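Local coordinates for protein ribonuclease J (Methanolobus psychrophilus R15, PDB 5HAB) that probably degrades RNA as a metal-dependent exoribonuclease of the beta-CASP family, built on a metallo-beta-lactamase fold, at residues M55-D60 against G82-D87. The protein carries 1 engineered substitution. Sequence-based numbering, arbitrary orientation.
Sequences MGIRLD and GAIPDD. With SO4 (sulfate ion), chain G; nucleotides of chain D.
G82 and R58 are joined through a water where two segments of the metallo-beta-lactamase fold pass each other, a worked example of an arginine whose backbone is tied to a neighbouring loop while its guanidinium turns to an aspartate and a sulfate. Residues 55-60 run from the end of strand 49-53 to the start of helix 60-63, while 82-87 follows helix 75-81. G82 takes up a positive phi just after that helix, and its O accepts from the water at a short 2.5 Å; the same water accepts from R58 NH1 at 2.7 Å. Having CG anti to the backbone N (chi1 178°) and a fully stretched chain beyond, R58 carries its guanidinium away from the backbone contact. There NE makes a salt bridge to D60 OD2, unusually short at 2.5 Å and bent (134°), on the syn side of the carboxylate but tilted from the guanidinium plane, and the other edge nitrogens donate to a sulfate, NH2 reaching its O2 at 3.1 Å. The other carboxylate oxygen of D60, OD1, lies close to N6 of adenine A2 in the bound RNA.

A cis peptide leads into A83, whose carbonyl faces the first segment. R58 N donates to A83 O over 2.7 Å at 165°, in the carbonyl plane and on a lone pair, the direct hydrogen bond between the two. I57 flanks the same oxygen, its CG1 3.2 Å from A83 O. That branch also meets I84 CG2 at 3.9 Å, the two isoleucines crossing at a slant, while L78, I79 and L116 from adjoining helices pack on I84. Next comes P85, turned toward the first segment and lying against M41 of strand 41-46; its ring CD sits 3.1 Å from G56 O.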
loop_
_atom_site.group_PDB
_atom_site.type_symbol
_atom_site.label_atom_id
_atom_site.label_comp_id
_atom_site.label_asym_id
_atom_site.label_seq_id
_atom_site.Cartn_x
_atom_site.Cartn_y
_atom_site.Cartn_z
ATOM N N MET B 55 13.720 11.014 28.543
ATOM C CA MET B 55 14.260 12.107 27.753
ATOM C C MET B 55 14.887 11.496 26.499
ATOM O O MET B 55 16.093 11.230 26.458
ATOM C CB MET B 55 15.304 12.909 28.546
ATOM C CG MET B 55 14.784 13.536 29.843
ATOM S SD MET B 55 15.958 14.639 30.664
ATOM C CE MET B 55 17.068 14.951 29.319
ATOM N N GLY B 56 14.070 11.279 25.473
ATOM C CA GLY B 56 14.514 10.550 24.296
ATOM C C GLY B 56 14.995 11.393 23.135
ATOM O O GLY B 56 14.879 12.616 23.151
ATOM N N ILE B 57 15.562 10.734 22.130
ATOM C CA ILE B 57 15.986 11.416 20.915
ATOM C C ILE B 57 15.239 10.834 19.708
ATOM O O ILE B 57 14.842 9.668 19.726
ATOM C CB ILE B 57 17.525 11.326 20.744
ATOM C CG1 ILE B 57 18.004 12.240 19.615
ATOM C CG2 ILE B 57 17.965 9.890 20.515
ATOM C CD1 ILE B 57 19.502 12.319 19.485
ATOM N N ARG B 58 15.028 11.654 18.679
ATOM C CA ARG B 58 14.445 11.197 17.417
ATOM C C ARG B 58 15.518 11.193 16.325
ATOM O O ARG B 58 15.980 12.249 15.896
ATOM C CB ARG B 58 13.267 12.086 17.007
ATOM C CG ARG B 58 12.635 11.696 15.685
ATOM C CD ARG B 58 11.571 12.694 15.233
ATOM N NE ARG B 58 10.992 12.301 13.949
ATOM C CZ ARG B 58 10.056 12.986 13.297
ATOM N NH1 ARG B 58 9.571 14.112 13.804
ATOM N NH2 ARG B 58 9.602 12.535 12.136
ATOM N N LEU B 59 15.881 10.008 15.849
ATOM C CA LEU B 59 17.057 9.861 14.991
ATOM C C LEU B 59 16.896 10.386 13.566
ATOM O O LEU B 59 17.838 10.957 13.017
ATOM C CB LEU B 59 17.470 8.389 14.932
ATOM C CG LEU B 59 18.282 7.865 16.118
ATOM C CD1 LEU B 59 19.327 8.890 16.549
ATOM C CD2 LEU B 59 17.367 7.487 17.279
ATOM N N ASP B 60 15.723 10.200 12.961
ATOM C CA ASP B 60 15.534 10.611 11.565
ATOM C C ASP B 60 15.685 12.118 11.374
ATOM O O ASP B 60 16.074 12.570 10.296
ATOM C CB ASP B 60 14.180 10.142 11.021
ATOM C CG ASP B 60 13.103 10.104 12.075
ATOM O OD1 ASP B 60 12.973 9.056 12.745
ATOM O OD2 ASP B 60 12.382 11.113 12.220
ATOM N N GLY B 82 14.843 19.019 16.472
ATOM C CA GLY B 82 13.923 18.181 17.229
ATOM C C GLY B 82 13.560 16.852 16.599
ATOM O O GLY B 82 12.459 16.782 16.056
ATOM N N ALA B 83 14.385 15.793 16.622
ATOM C CA ALA B 83 15.656 15.533 17.345
ATOM C C ALA B 83 15.497 15.358 18.859
ATOM O O ALA B 83 15.500 14.220 19.330
ATOM C CB ALA B 83 16.714 16.573 17.037
ATOM N N ILE B 84 15.411 16.431 19.639
ATOM C CA ILE B 84 15.214 16.238 21.083
ATOM C C ILE B 84 14.039 17.074 21.581
ATOM O O ILE B 84 13.657 18.050 20.936
ATOM C CB ILE B 84 16.497 16.551 21.899
ATOM C CG1 ILE B 84 16.821 18.046 21.874
ATOM C CG2 ILE B 84 17.664 15.701 21.412
ATOM C CD1 ILE B 84 17.971 18.424 22.792
ATOM N N PRO B 85 13.461 16.693 22.734
ATOM C CA PRO B 85 12.250 17.387 23.182
ATOM C C PRO B 85 12.491 18.843 23.544
ATOM O O PRO B 85 13.526 19.184 24.110
ATOM C CB PRO B 85 11.809 16.578 24.413
ATOM C CG PRO B 85 12.942 15.706 24.752
ATOM C CD PRO B 85 13.731 15.485 23.529
ATOM N N ASP B 86 11.528 19.689 23.197
ATOM C CA ASP B 86 11.587 21.109 23.504
ATOM C C ASP B 86 11.157 21.337 24.942
ATOM O O ASP B 86 9.989 21.606 25.210
ATOM C CB ASP B 86 10.689 21.891 22.552
ATOM C CG ASP B 86 10.835 23.387 22.706
ATOM O OD1 ASP B 86 11.566 23.839 23.611
ATOM O OD2 ASP B 86 10.209 24.115 21.912
ATOM N N ASP B 87 12.107 21.260 25.864
ATOM C CA ASP B 87 11.790 21.373 27.279
ATOM C C ASP B 87 11.843 22.812 27.799
ATOM O O ASP B 87 11.729 23.039 29.000
ATOM C CB ASP B 87 12.726 20.483 28.097
ATOM C CG ASP B 87 14.148 20.990 28.117
ATOM O OD1 ASP B 87 14.534 21.751 27.202
ATOM O OD2 ASP B 87 14.883 20.618 29.052
HETATM S S SO4 G . 7.425 14.428 10.139
HETATM O O1 SO4 G . 8.755 14.878 9.740
HETATM O O2 SO4 G . 7.297 14.530 11.592
HETATM O O3 SO4 G . 7.240 13.040 9.707
HETATM O O4 SO4 G . 6.423 15.287 9.512
ATOM P P A D 2 12.214 1.975 19.482
ATOM O OP1 A D 2 11.168 1.478 20.413
ATOM O OP2 A D 2 12.893 3.268 19.751
ATOM O "O5'" A D 2 13.317 0.830 19.354
ATOM C "C5'" A D 2 14.692 1.116 19.568
ATOM C "C4'" A D 2 15.540 0.741 18.377
ATOM O "O4'" A D 2 14.805 0.984 17.150
ATOM C "C3'" A D 2 16.829 1.535 18.213
ATOM O "O3'" A D 2 17.887 1.031 19.011
ATOM C "C2'" A D 2 17.099 1.453 16.715
ATOM O "O2'" A D 2 17.736 0.230 16.380
ATOM C "C1'" A D 2 15.680 1.441 16.142
ATOM N N9 A D 2 15.226 2.773 15.695
ATOM C C8 A D 2 14.155 3.487 16.174
ATOM N N7 A D 2 13.966 4.635 15.572
ATOM C C5 A D 2 14.973 4.677 14.619
ATOM C C6 A D 2 15.315 5.641 13.655
ATOM N N6 A D 2 14.651 6.790 13.490
ATOM N N1 A D 2 16.377 5.378 12.859
ATOM C C2 A D 2 17.040 4.223 13.030
ATOM N N3 A D 2 16.813 3.241 13.900
ATOM C C4 A D 2 15.750 3.530 14.672
HETATM O O HOH W 1 10.136 15.858 15.716
#